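Local coordinates for pyridine nucleotide-disulfide oxidoreductase-like protein (PDB 5MQ6), which uses FAD and NADPH to insert a single oxygen atom beside the carbonyl of ketones, polycyclic ones above all, turning them into esters or lactones, at residues 549-554 with 635-640; 216-221 with 554-559; 532-537 with 577-582. All coordinates share one frame; numbering follows the deposited sequence.

All three contacts fix elements from the C-terminal third of the chain to one another and to the FAD-binding sheet. Helix 541-562 serves contacts 1 and 2, whose centres are about 13 Å apart and which share Gln554: the sheet strand 218-221 meets it in contact 2, helix 630-641 in contact 1. Contact 3, about 14 Å from contact 1 between centres, joins the loop that precedes this helix to helix 573-585, and Leu636 packs on Trp579 to connect the two. Contacts 2 and 3 do not touch. The segments alternate along the chain, so the three connections interlock, tying late helices back to the Rossmann-type core.

Contact 1 (549-554 with 635-640); sequences TEHIVQ and KLLQEY
His551 of helix 541-562 lays one face of its imidazole against Leu637 of helix 630-641, the two side chains meeting at about a right angle. Leu637 CD2 stands over the middle of the ring, 3.8 Å from its centroid and 12° off the normal, a well-centred CH-pi contact. The other methyl, CD1, rests where the ring joins its stem, 3.8 Å from His551 CG, while Leu637 CB comes to 3.7 Å from His551 ND1. With CG anti to the backbone N (chi1 -176°), the histidine reaches straight across to the second helix. Tyr640, one turn on from Leu637, takes the ring's edge: its CD1 lies near the imidazole plane, 4.0 Å from His551 CE1. The ring's rotation is further fixed by a hydrogen bond between ND1 and Arg641, just beyond the segment. Beside the histidine a water bridges the helices, donating to Glu550 OE1 and accepting from Gln638 NE2 at 2.8 Å; Glu550 also forms a salt bridge with Arg330. This is plain helix-to-helix packing away from the cofactors. His517, from a loop, meets the rings of both His551 and Tyr640, and helix 88-99 packs against Thr549, Ile552 and Val553 of helix 541-562.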
ATOM      1  N   THR A 549      -9.958  -9.460   5.912  1.00 18.64           N
ATOM      2  CA  THR A 549      -9.730 -10.896   5.939  1.00 19.31           C
ATOM      3  C   THR A 549     -10.716 -11.621   6.869  1.00 20.16           C
ATOM      4  O   THR A 549     -11.283 -12.667   6.464  1.00 19.86           O
ATOM      5  CB  THR A 549      -8.259 -11.305   6.247  1.00 18.81           C
ATOM      6  OG1 THR A 549      -7.912 -10.894   7.530  1.00 17.77           O
ATOM      7  CG2 THR A 549      -7.245 -10.781   5.139  1.00 21.09           C
ATOM      8  N   GLU A 550     -10.985 -11.023   8.046  1.00 20.54           N
ATOM      9  CA  GLU A 550     -12.006 -11.556   8.963  1.00 20.04           C
ATOM     10  C   GLU A 550     -13.394 -11.611   8.321  1.00 20.49           C
ATOM     11  O   GLU A 550     -14.090 -12.619   8.457  1.00 16.39           O
ATOM     12  CB  GLU A 550     -12.163 -10.717  10.188  1.00 23.87           C
ATOM     13  CG  GLU A 550     -13.223 -11.254  11.165  1.00 26.26           C
ATOM     14  CD  GLU A 550     -13.330 -10.401  12.388  1.00 31.51           C
ATOM     15  OE1 GLU A 550     -13.687  -9.208  12.303  1.00 34.72           O
ATOM     16  OE2 GLU A 550     -13.068 -10.916  13.462  1.00 31.33           O
ATOM     17  N   HIS A 551     -13.826 -10.535   7.652  1.00 16.92           N
ATOM     18  CA  HIS A 551     -15.127 -10.609   7.022  1.00 14.58           C
ATOM     19  C   HIS A 551     -15.199 -11.726   5.961  1.00 16.04           C
ATOM     20  O   HIS A 551     -16.170 -12.474   5.915  1.00 17.30           O
ATOM     21  CB  HIS A 551     -15.396  -9.260   6.342  1.00 15.98           C
ATOM     22  CG  HIS A 551     -16.734  -9.154   5.741  1.00 15.38           C
ATOM     23  ND1 HIS A 551     -17.903  -9.323   6.468  1.00 16.46           N
ATOM     24  CD2 HIS A 551     -17.104  -8.938   4.465  1.00 16.48           C
ATOM     25  CE1 HIS A 551     -18.939  -9.210   5.656  1.00 17.60           C
ATOM     26  NE2 HIS A 551     -18.476  -8.982   4.435  1.00 18.88           N
ATOM     27  N   ILE A 552     -14.202 -11.764   5.071  1.00 14.75           N
ATOM     28  CA  ILE A 552     -14.190 -12.727   3.979  1.00 13.81           C
ATOM     29  C   ILE A 552     -14.272 -14.161   4.569  1.00 14.74           C
ATOM     30  O   ILE A 552     -15.090 -14.996   4.143  1.00 14.06           O
ATOM     31  CB  ILE A 552     -12.951 -12.516   3.085  1.00 13.38           C
ATOM     32  CG1 ILE A 552     -13.135 -11.195   2.312  1.00 14.43           C
ATOM     33  CG2 ILE A 552     -12.795 -13.690   2.110  1.00 12.82           C
ATOM     34  CD1 ILE A 552     -11.920 -10.658   1.581  1.00 14.53           C
ATOM     35  N   VAL A 553     -13.418 -14.455   5.546  1.00 15.53           N
ATOM     36  CA  VAL A 553     -13.306 -15.837   6.101  1.00 16.07           C
ATOM     37  C   VAL A 553     -14.590 -16.187   6.850  1.00 16.14           C
ATOM     38  O   VAL A 553     -15.116 -17.354   6.776  1.00 14.83           O
ATOM     39  CB  VAL A 553     -12.018 -16.032   6.960  1.00 17.90           C
ATOM     40  CG1 VAL A 553     -12.084 -17.348   7.693  1.00 18.71           C
ATOM     41  CG2 VAL A 553     -10.778 -16.003   6.040  1.00 18.82           C
ATOM     42  N   GLN A 554     -15.173 -15.182   7.532  1.00 15.40           N
ATOM     43  CA  GLN A 554     -16.420 -15.441   8.216  1.00 16.95           C
ATOM     44  C   GLN A 554     -17.635 -15.673   7.267  1.00 16.31           C
ATOM     45  O   GLN A 554     -18.485 -16.513   7.552  1.00 15.40           O
ATOM     46  CB  GLN A 554     -16.713 -14.359   9.262  1.00 17.97           C
ATOM     47  CG  GLN A 554     -15.725 -14.409  10.400  1.00 20.22           C
ATOM     48  CD  GLN A 554     -15.806 -15.717  11.193  1.00 20.07           C
ATOM     49  OE1 GLN A 554     -16.891 -16.162  11.519  1.00 23.53           O
ATOM     50  NE2 GLN A 554     -14.702 -16.325  11.464  1.00 20.57           N
ATOM     51  N   LYS A 635     -18.129  -2.134  12.017  1.00 24.66           N
ATOM     52  CA  LYS A 635     -19.387  -2.368  12.741  1.00 26.98           C
ATOM     53  C   LYS A 635     -20.512  -2.824  11.755  1.00 21.99           C
ATOM     54  O   LYS A 635     -21.285  -3.726  12.045  1.00 23.42           O
ATOM     55  CB  LYS A 635     -19.791  -1.118  13.544  1.00 30.00           C
ATOM     56  CG  LYS A 635     -21.254  -1.098  14.022  1.00 41.62           C
ATOM     57  CD  LYS A 635     -21.614  -2.177  15.066  1.00 52.82           C
ATOM     58  CE  LYS A 635     -22.291  -1.590  16.322  1.00 55.79           C
ATOM     59  NZ  LYS A 635     -21.946  -2.364  17.556  1.00 61.39           N
ATOM     60  N   LEU A 636     -20.589  -2.180  10.612  1.00 21.04           N
ATOM     61  CA  LEU A 636     -21.563  -2.538   9.570  1.00 22.02           C
ATOM     62  C   LEU A 636     -21.409  -4.019   9.162  1.00 20.78           C
ATOM     63  O   LEU A 636     -22.372  -4.706   9.056  1.00 21.47           O
ATOM     64  CB  LEU A 636     -21.418  -1.611   8.367  1.00 25.55           C
ATOM     65  CG  LEU A 636     -22.399  -1.851   7.169  1.00 28.58           C
ATOM     66  CD1 LEU A 636     -22.485  -0.613   6.323  1.00 38.64           C
ATOM     67  CD2 LEU A 636     -21.885  -2.919   6.238  1.00 33.31           C
ATOM     68  N   LEU A 637     -20.157  -4.495   8.983  1.00 22.64           N
ATOM     69  CA  LEU A 637     -19.910  -5.850   8.638  1.00 20.60           C
ATOM     70  C   LEU A 637     -20.305  -6.801   9.733  1.00 20.45           C
ATOM     71  O   LEU A 637     -20.919  -7.841   9.467  1.00 19.74           O
ATOM     72  CB  LEU A 637     -18.419  -6.085   8.254  1.00 18.90           C
ATOM     73  CG  LEU A 637     -17.955  -5.233   7.052  1.00 19.04           C
ATOM     74  CD1 LEU A 637     -16.484  -5.507   6.839  1.00 20.28           C
ATOM     75  CD2 LEU A 637     -18.674  -5.430   5.730  1.00 19.66           C
ATOM     76  N   GLN A 638     -19.993  -6.419  10.973  1.00 22.70           N
ATOM     77  CA  GLN A 638     -20.346  -7.249  12.145  1.00 24.56           C
ATOM     78  C   GLN A 638     -21.852  -7.423  12.174  1.00 24.08           C
ATOM     79  O   GLN A 638     -22.341  -8.548  12.247  1.00 23.39           O
ATOM     80  CB  GLN A 638     -19.886  -6.619  13.483  1.00 25.38           C
ATOM     81  CG  GLN A 638     -18.385  -6.659  13.661  1.00 30.07           C
ATOM     82  CD  GLN A 638     -17.836  -5.761  14.754  1.00 35.86           C
ATOM     83  OE1 GLN A 638     -18.542  -4.879  15.245  1.00 39.92           O
ATOM     84  NE2 GLN A 638     -16.540  -5.978  15.133  1.00 35.35           N
ATOM     85  N   GLU A 639     -22.584  -6.326  12.012  1.00 22.46           N
ATOM     86  CA  GLU A 639     -24.044  -6.475  12.027  1.00 26.25           C
ATOM     87  C   GLU A 639     -24.558  -7.341  10.866  1.00 25.87           C
ATOM     88  O   GLU A 639     -25.490  -8.129  11.017  1.00 21.71           O
ATOM     89  CB  GLU A 639     -24.734  -5.124  12.050  1.00 27.34           C
ATOM     90  CG  GLU A 639     -24.395  -4.381  13.352  1.00 33.25           C
ATOM     91  CD  GLU A 639     -24.822  -2.919  13.332  1.00 43.25           C
ATOM     92  OE1 GLU A 639     -25.223  -2.368  12.276  1.00 52.78           O
ATOM     93  OE2 GLU A 639     -24.781  -2.297  14.399  1.00 49.70           O
ATOM     94  N   TYR A 640     -23.925  -7.188   9.718  1.00 24.32           N
ATOM     95  CA  TYR A 640     -24.310  -7.941   8.549  1.00 21.52           C
ATOM     96  C   TYR A 640     -24.152  -9.497   8.722  1.00 22.82           C
ATOM     97  O   TYR A 640     -24.978 -10.310   8.229  1.00 22.52           O
ATOM     98  CB  TYR A 640     -23.569  -7.407   7.341  1.00 17.99           C
ATOM     99  CG  TYR A 640     -23.730  -8.279   6.102  1.00 18.57           C
ATOM    100  CD1 TYR A 640     -22.906  -9.366   5.881  1.00 18.69           C
ATOM    101  CD2 TYR A 640     -24.698  -8.017   5.196  1.00 16.52           C
ATOM    102  CE1 TYR A 640     -23.048 -10.180   4.772  1.00 19.14           C
ATOM    103  CE2 TYR A 640     -24.872  -8.775   4.046  1.00 17.75           C
ATOM    104  CZ  TYR A 640     -24.034  -9.877   3.847  1.00 19.41           C
ATOM    105  OH  TYR A 640     -24.230 -10.644   2.766  1.00 19.37           O
TER
HETATM  106  O   HOH W   1     -15.077  -8.191  14.172  1.00 50.58           O

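Contact 2 (216-221 with 554-559); sequences ARYVLL and QVIKTA
Ile556 of helix 541-562 packs on Tyr218 and Leu220, alternate residues of strand 218-221, in a helix-on-sheet contact of the Rossmann-type FAD-binding domain. No hydrogen bond crosses between the segments; apolar packing does the work, and Ile556 supplies the helix side of it with three carbons. Its CG1 approaches Tyr218 CE1 at 3.9 Å, obliquely to the ring. The CG2 branch, anti to the backbone N, lies farther out along the phenol, 3.9 Å from Tyr218 CZ, the two side chains running antiparallel alongside each other. CD1 points on to the next inward-facing residue of the strand, meeting Leu220 CD1 at 3.9 Å. The side chain of Leu220 is about 11 Å from the bound FAD, so the packing does not reach the cofactor.

Polar bonds sit at the margins. Tyr218 OH is hydrogen-bonded to Glu560, on the same helix, which fixes the far end of the phenol, while Phe81 of strand 78-84 meets its ring nearly parallel. Within the helix, Gln554 O takes two donors from opposite faces of its carbonyl plane: Thr558 N at 2.9 Å, and Thr558 OG1, also at 2.9 Å and tilted 28° from that plane.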
ATOM      1  N   ALA A 216      -8.661 -24.401  -7.932  1.00 15.58           N
ATOM      2  CA  ALA A 216      -9.161 -24.235  -6.562  1.00 17.25           C
ATOM      3  C   ALA A 216     -10.640 -24.021  -6.517  1.00 17.22           C
ATOM      4  O   ALA A 216     -11.179 -23.441  -7.435  1.00 17.86           O
ATOM      5  CB  ALA A 216      -8.471 -23.045  -5.887  1.00 17.70           C
ATOM      6  N   ARG A 217     -11.261 -24.303  -5.380  1.00 17.30           N
ATOM      7  CA  ARG A 217     -12.715 -24.001  -5.205  1.00 15.10           C
ATOM      8  C   ARG A 217     -12.914 -22.517  -4.966  1.00 14.65           C
ATOM      9  O   ARG A 217     -13.835 -21.951  -5.444  1.00 17.92           O
ATOM     10  CB  ARG A 217     -13.250 -24.783  -3.972  1.00 14.80           C
ATOM     11  CG  ARG A 217     -13.179 -26.294  -4.204  1.00 14.85           C
ATOM     12  CD  ARG A 217     -13.737 -26.934  -2.942  1.00 16.71           C
ATOM     13  NE  ARG A 217     -13.774 -28.337  -3.003  1.00 17.55           N
ATOM     14  CZ  ARG A 217     -14.143 -29.140  -2.029  1.00 19.11           C
ATOM     15  NH1 ARG A 217     -14.607 -28.663  -0.893  1.00 18.98           N
ATOM     16  NH2 ARG A 217     -14.125 -30.442  -2.265  1.00 19.02           N
ATOM     17  N   TYR A 218     -12.018 -21.906  -4.202  1.00 14.41           N
ATOM     18  CA  TYR A 218     -12.032 -20.518  -3.880  1.00 14.36           C
ATOM     19  C   TYR A 218     -10.700 -19.850  -4.204  1.00 15.92           C
ATOM     20  O   TYR A 218      -9.596 -20.474  -3.941  1.00 14.22           O
ATOM     21  CB  TYR A 218     -12.205 -20.411  -2.379  1.00 15.26           C
ATOM     22  CG  TYR A 218     -13.547 -20.702  -1.792  1.00 14.83           C
ATOM     23  CD1 TYR A 218     -14.554 -19.720  -1.712  1.00 14.38           C
ATOM     24  CD2 TYR A 218     -13.828 -21.953  -1.221  1.00 15.65           C
ATOM     25  CE1 TYR A 218     -15.768 -19.954  -1.066  1.00 13.35           C
ATOM     26  CE2 TYR A 218     -15.040 -22.178  -0.609  1.00 15.68           C
ATOM     27  CZ  TYR A 218     -15.981 -21.207  -0.515  1.00 15.00           C
ATOM     28  OH  TYR A 218     -17.166 -21.577   0.117  1.00 17.42           O
ATOM     29  N   VAL A 219     -10.783 -18.609  -4.671  1.00 13.57           N
ATOM     30  CA  VAL A 219      -9.572 -17.801  -4.831  1.00 14.96           C
ATOM     31  C   VAL A 219      -9.706 -16.562  -3.975  1.00 13.37           C
ATOM     32  O   VAL A 219     -10.629 -15.856  -4.084  1.00 14.82           O
ATOM     33  CB  VAL A 219      -9.310 -17.408  -6.289  1.00 16.07           C
ATOM     34  CG1 VAL A 219      -8.154 -16.379  -6.440  1.00 15.67           C
ATOM     35  CG2 VAL A 219      -9.072 -18.642  -7.142  1.00 16.38           C
ATOM     36  N   LEU A 220      -8.744 -16.331  -3.112  1.00 13.54           N
ATOM     37  CA  LEU A 220      -8.707 -15.170  -2.215  1.00 15.06           C
ATOM     38  C   LEU A 220      -7.510 -14.257  -2.641  1.00 14.45           C
ATOM     39  O   LEU A 220      -6.348 -14.652  -2.515  1.00 14.20           O
ATOM     40  CB  LEU A 220      -8.462 -15.720  -0.840  1.00 17.27           C
ATOM     41  CG  LEU A 220      -9.568 -16.417  -0.075  1.00 19.69           C
ATOM     42  CD1 LEU A 220     -10.847 -16.689  -0.706  1.00 23.45           C
ATOM     43  CD2 LEU A 220      -9.132 -17.260   1.061  1.00 21.08           C
ATOM     44  N   LEU A 221      -7.774 -13.053  -3.093  1.00 15.10           N
ATOM     45  CA  LEU A 221      -6.675 -12.170  -3.496  1.00 16.72           C
ATOM     46  C   LEU A 221      -6.223 -11.315  -2.314  1.00 16.75           C
ATOM     47  O   LEU A 221      -7.016 -10.588  -1.723  1.00 17.83           O
ATOM     48  CB  LEU A 221      -7.089 -11.275  -4.622  1.00 17.77           C
ATOM     49  CG  LEU A 221      -7.634 -11.953  -5.848  1.00 18.41           C
ATOM     50  CD1 LEU A 221      -7.998 -10.843  -6.798  1.00 22.62           C
ATOM     51  CD2 LEU A 221      -6.804 -12.998  -6.559  1.00 19.35           C
ATOM     52  N   GLN A 554     -15.173 -15.182   7.532  1.00 15.40           N
ATOM     53  CA  GLN A 554     -16.420 -15.441   8.216  1.00 16.95           C
ATOM     54  C   GLN A 554     -17.635 -15.673   7.267  1.00 16.31           C
ATOM     55  O   GLN A 554     -18.485 -16.513   7.552  1.00 15.40           O
ATOM     56  CB  GLN A 554     -16.713 -14.359   9.262  1.00 17.97           C
ATOM     57  CG  GLN A 554     -15.725 -14.409  10.400  1.00 20.22           C
ATOM     58  CD  GLN A 554     -15.806 -15.717  11.193  1.00 20.07           C
ATOM     59  OE1 GLN A 554     -16.891 -16.162  11.519  1.00 23.53           O
ATOM     60  NE2 GLN A 554     -14.702 -16.325  11.464  1.00 20.57           N
ATOM     61  N   VAL A 555     -17.701 -14.944   6.144  1.00 13.63           N
ATOM     62  CA  VAL A 555     -18.734 -15.169   5.152  1.00 14.96           C
ATOM     63  C   VAL A 555     -18.608 -16.572   4.562  1.00 17.98           C
ATOM     64  O   VAL A 555     -19.615 -17.315   4.359  1.00 15.88           O
ATOM     65  CB  VAL A 555     -18.617 -14.119   4.054  1.00 15.43           C
ATOM     66  CG1 VAL A 555     -19.360 -14.523   2.778  1.00 18.81           C
ATOM     67  CG2 VAL A 555     -19.150 -12.781   4.586  1.00 17.36           C
ATOM     68  N   ILE A 556     -17.353 -16.925   4.235  1.00 16.01           N
ATOM     69  CA  ILE A 556     -17.106 -18.263   3.720  1.00 15.05           C
ATOM     70  C   ILE A 556     -17.474 -19.362   4.769  1.00 15.55           C
ATOM     71  O   ILE A 556     -18.063 -20.428   4.433  1.00 13.61           O
ATOM     72  CB  ILE A 556     -15.606 -18.411   3.292  1.00 14.17           C
ATOM     73  CG1 ILE A 556     -15.383 -17.572   1.999  1.00 13.24           C
ATOM     74  CG2 ILE A 556     -15.236 -19.900   3.090  1.00 13.20           C
ATOM     75  CD1 ILE A 556     -13.879 -17.397   1.699  1.00 17.05           C
ATOM     76  N   LYS A 557     -17.060 -19.140   6.016  1.00 16.99           N
ATOM     77  CA  LYS A 557     -17.434 -20.044   7.123  1.00 17.20           C
ATOM     78  C   LYS A 557     -18.946 -20.269   7.228  1.00 16.04           C
ATOM     79  O   LYS A 557     -19.436 -21.445   7.305  1.00 17.46           O
ATOM     80  CB  LYS A 557     -16.825 -19.572   8.424  1.00 18.65           C
ATOM     81  CG  LYS A 557     -17.024 -20.556   9.558  1.00 23.71           C
ATOM     82  CD  LYS A 557     -16.548 -19.864  10.824  1.00 28.90           C
ATOM     83  CE  LYS A 557     -16.366 -20.838  11.942  1.00 36.44           C
ATOM     84  NZ  LYS A 557     -17.656 -21.513  12.137  1.00 41.30           N
ATOM     85  N   THR A 558     -19.674 -19.174   7.153  1.00 15.53           N
ATOM     86  CA  THR A 558     -21.108 -19.209   7.169  1.00 17.09           C
ATOM     87  C   THR A 558     -21.669 -20.027   6.034  1.00 16.54           C
ATOM     88  O   THR A 558     -22.501 -20.864   6.238  1.00 14.87           O
ATOM     89  CB  THR A 558     -21.720 -17.808   7.133  1.00 17.00           C
ATOM     90  OG1 THR A 558     -21.211 -17.085   8.242  1.00 18.42           O
ATOM     91  CG2 THR A 558     -23.231 -17.808   7.266  1.00 19.38           C
ATOM     92  N   ALA A 559     -21.239 -19.736   4.839  1.00 17.00           N
ATOM     93  CA  ALA A 559     -21.727 -20.399   3.642  1.00 16.74           C
ATOM     94  C   ALA A 559     -21.394 -21.873   3.717  1.00 16.96           C
ATOM     95  O   ALA A 559     -22.298 -22.712   3.495  1.00 20.38           O
ATOM     96  CB  ALA A 559     -21.128 -19.740   2.363  1.00 16.66           C
TER

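Contact 3 (532-537 with 577-582); sequences LSQSSQ and EAWSFE
The indole of Trp579 presents its edge to Gln534, whose backbone O sits within 1° of the ring plane; the ring of His517 meets it edge-to-face, and Leu636 of helix 630-641 touches it too. The side-chain amide of Gln534 is turned 73° from the indole, its OE1 3.6 Å from Trp579 CD1. The contact fastens the loop between strand 527-529 and helix 541-562 to helix 573-585, away from the cofactor sites. A chi1 of 177° swings the indole of Trp579 away from its own backbone N and out to the loop, and NE1 donates to Gln534 O at 2.9 Å with an N-H...O angle of 156°. Gln534 CB packs on the same corner of the ring, 3.6 Å from Trp579 NE1, so backbone and side chain of one residue both meet the indole nitrogen from its outer side.

Beyond CG the glutamine runs extended to the helix, where its amide is held mainly by outside partners: OE1 by Thr515, NE2 by Arg622 O. Ser580 OG is bonded to Glu576 O one turn back. The loop braces itself as well, Ser535 OG donating to Leu532 O at 2.8 Å. Across the contact, Gln534 NE2 adds a weak bond to Ser580 OG, 3.2 Å long.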
ATOM      1  N   LEU A 532     -10.629  -2.714  -1.398  1.00 21.72           N
ATOM      2  CA  LEU A 532     -10.072  -1.445  -1.714  1.00 25.08           C
ATOM      3  C   LEU A 532     -11.248  -0.539  -2.206  1.00 23.49           C
ATOM      4  O   LEU A 532     -11.821   0.075  -1.464  1.00 23.31           O
ATOM      5  CB  LEU A 532      -8.894  -1.617  -2.745  1.00 27.09           C
ATOM      6  CG  LEU A 532      -8.175  -0.253  -2.965  1.00 35.66           C
ATOM      7  CD1 LEU A 532      -7.321  -0.018  -1.721  1.00 35.37           C
ATOM      8  CD2 LEU A 532      -7.335  -0.078  -4.258  1.00 35.26           C
ATOM      9  N   SER A 533     -11.668  -0.536  -3.454  1.00 24.85           N
ATOM     10  CA  SER A 533     -12.853   0.175  -3.863  1.00 24.31           C
ATOM     11  C   SER A 533     -14.095  -0.218  -2.999  1.00 25.69           C
ATOM     12  O   SER A 533     -14.242  -1.356  -2.601  1.00 25.95           O
ATOM     13  CB  SER A 533     -13.220  -0.158  -5.306  1.00 27.98           C
ATOM     14  OG  SER A 533     -12.251   0.179  -6.228  1.00 37.83           O
ATOM     15  N   GLN A 534     -14.967   0.749  -2.746  1.00 21.06           N
ATOM     16  CA  GLN A 534     -16.312   0.545  -2.155  1.00 18.23           C
ATOM     17  C   GLN A 534     -16.214   0.008  -0.731  1.00 20.66           C
ATOM     18  O   GLN A 534     -16.993  -0.843  -0.324  1.00 17.43           O
ATOM     19  CB  GLN A 534     -17.146  -0.424  -3.052  1.00 17.71           C
ATOM     20  CG  GLN A 534     -17.081  -0.110  -4.567  1.00 17.29           C
ATOM     21  CD  GLN A 534     -18.332  -0.676  -5.257  1.00 19.29           C
ATOM     22  OE1 GLN A 534     -18.784  -1.796  -4.948  1.00 16.96           O
ATOM     23  NE2 GLN A 534     -18.954   0.141  -6.093  1.00 19.81           N
ATOM     24  N   SER A 535     -15.236   0.490   0.026  1.00 21.47           N
ATOM     25  CA  SER A 535     -15.147   0.036   1.380  1.00 22.06           C
ATOM     26  C   SER A 535     -14.709   1.229   2.295  1.00 26.81           C
ATOM     27  O   SER A 535     -15.286   2.293   2.262  1.00 27.96           O
ATOM     28  CB  SER A 535     -14.200  -1.166   1.380  1.00 20.57           C
ATOM     29  OG  SER A 535     -12.825  -0.804   1.046  1.00 21.09           O
ATOM     30  N   SER A 536     -13.714   1.028   3.110  1.00 26.67           N
ATOM     31  CA  SER A 536     -13.059   2.062   3.858  1.00 24.83           C
ATOM     32  C   SER A 536     -11.603   1.606   3.979  1.00 28.00           C
ATOM     33  O   SER A 536     -11.286   0.467   3.669  1.00 32.57           O
ATOM     34  CB  SER A 536     -13.756   2.175   5.228  1.00 27.59           C
ATOM     35  OG  SER A 536     -13.201   3.196   6.043  1.00 27.82           O
ATOM     36  N   GLN A 537     -10.733   2.501   4.419  1.00 23.94           N
ATOM     37  CA  GLN A 537      -9.321   2.241   4.550  1.00 27.59           C
ATOM     38  C   GLN A 537      -8.920   2.950   5.884  1.00 29.98           C
ATOM     39  O   GLN A 537      -9.603   3.826   6.359  1.00 18.31           O
ATOM     40  CB  GLN A 537      -8.568   2.852   3.361  1.00 34.49           C
ATOM     41  CG  GLN A 537      -8.660   4.399   3.402  1.00 39.07           C
ATOM     42  CD  GLN A 537      -8.186   5.172   2.176  1.00 49.01           C
ATOM     43  OE1 GLN A 537      -6.989   5.273   1.876  1.00 52.38           O
ATOM     44  NE2 GLN A 537      -9.127   5.794   1.507  1.00 53.92           N
ATOM     45  N   GLU A 577     -25.270  -3.802  -6.758  1.00 22.45           N
ATOM     46  CA  GLU A 577     -25.723  -2.557  -7.302  1.00 21.22           C
ATOM     47  C   GLU A 577     -26.297  -1.632  -6.207  1.00 16.78           C
ATOM     48  O   GLU A 577     -26.029  -0.453  -6.201  1.00 17.74           O
ATOM     49  CB  GLU A 577     -26.720  -2.838  -8.417  1.00 22.73           C
ATOM     50  CG  GLU A 577     -26.848  -1.682  -9.345  1.00 26.14           C
ATOM     51  CD  GLU A 577     -25.668  -1.477 -10.232  1.00 25.97           C
ATOM     52  OE1 GLU A 577     -24.719  -2.290 -10.306  1.00 25.10           O
ATOM     53  OE2 GLU A 577     -25.704  -0.454 -10.889  1.00 34.67           O
ATOM     54  N   ALA A 578     -27.015  -2.175  -5.244  1.00 16.71           N
ATOM     55  CA  ALA A 578     -27.407  -1.419  -4.099  1.00 18.29           C
ATOM     56  C   ALA A 578     -26.182  -0.838  -3.352  1.00 21.86           C
ATOM     57  O   ALA A 578     -26.179   0.306  -2.925  1.00 19.74           O
ATOM     58  CB  ALA A 578     -28.246  -2.310  -3.185  1.00 19.30           C
ATOM     59  N   TRP A 579     -25.131  -1.654  -3.226  1.00 21.68           N
ATOM     60  CA  TRP A 579     -23.982  -1.287  -2.418  1.00 18.33           C
ATOM     61  C   TRP A 579     -23.275  -0.133  -3.179  1.00 19.02           C
ATOM     62  O   TRP A 579     -22.877   0.892  -2.585  1.00 16.25           O
ATOM     63  CB  TRP A 579     -23.075  -2.539  -2.217  1.00 18.60           C
ATOM     64  CG  TRP A 579     -21.840  -2.167  -1.435  1.00 16.46           C
ATOM     65  CD1 TRP A 579     -20.627  -2.021  -1.888  1.00 15.55           C
ATOM     66  CD2 TRP A 579     -21.827  -1.808  -0.063  1.00 17.33           C
ATOM     67  NE1 TRP A 579     -19.785  -1.600  -0.859  1.00 17.99           N
ATOM     68  CE2 TRP A 579     -20.527  -1.445   0.266  1.00 16.53           C
ATOM     69  CE3 TRP A 579     -22.809  -1.761   0.923  1.00 16.95           C
ATOM     70  CZ2 TRP A 579     -20.173  -1.048   1.504  1.00 15.73           C
ATOM     71  CZ3 TRP A 579     -22.459  -1.337   2.177  1.00 18.65           C
ATOM     72  CH2 TRP A 579     -21.149  -1.032   2.468  1.00 17.34           C
ATOM     73  N   SER A 580     -23.234  -0.277  -4.529  1.00 19.56           N
ATOM     74  CA  SER A 580     -22.627   0.710  -5.403  1.00 19.25           C
ATOM     75  C   SER A 580     -23.345   2.069  -5.356  1.00 20.22           C
ATOM     76  O   SER A 580     -22.653   3.106  -5.326  1.00 19.42           O
ATOM     77  CB  SER A 580     -22.388   0.186  -6.839  1.00 19.06           C
ATOM     78  OG  SER A 580     -21.829  -1.091  -6.868  1.00 16.16           O
ATOM     79  N   PHE A 581     -24.690   2.068  -5.270  1.00 21.35           N
ATOM     80  CA  PHE A 581     -25.446   3.305  -5.045  1.00 19.29           C
ATOM     81  C   PHE A 581     -25.178   3.821  -3.631  1.00 20.49           C
ATOM     82  O   PHE A 581     -25.121   5.017  -3.409  1.00 21.50           O
ATOM     83  CB  PHE A 581     -26.939   3.161  -5.387  1.00 22.33           C
ATOM     84  CG  PHE A 581     -27.211   3.296  -6.849  1.00 21.44           C
ATOM     85  CD1 PHE A 581     -26.876   2.270  -7.704  1.00 20.35           C
ATOM     86  CD2 PHE A 581     -27.651   4.516  -7.391  1.00 22.11           C
ATOM     87  CE1 PHE A 581     -27.017   2.397  -9.080  1.00 22.69           C
ATOM     88  CE2 PHE A 581     -27.819   4.663  -8.780  1.00 23.31           C
ATOM     89  CZ  PHE A 581     -27.488   3.603  -9.637  1.00 23.66           C
ATOM     90  N   GLU A 582     -24.976   2.938  -2.657  1.00 21.65           N
ATOM     91  CA  GLU A 582     -24.512   3.419  -1.331  1.00 21.53           C
ATOM     92  C   GLU A 582     -23.190   4.192  -1.479  1.00 19.04           C
ATOM     93  O   GLU A 582     -23.071   5.302  -0.940  1.00 19.45           O
ATOM     94  CB  GLU A 582     -24.427   2.318  -0.283  1.00 20.91           C
ATOM     95  CG  GLU A 582     -23.891   2.657   1.065  1.00 24.09           C
ATOM     96  CD  GLU A 582     -24.802   3.611   1.860  1.00 30.85           C
ATOM     97  OE1 GLU A 582     -25.966   3.829   1.474  1.00 25.24           O
ATOM     98  OE2 GLU A 582     -24.324   4.136   2.915  1.00 30.90           O
TER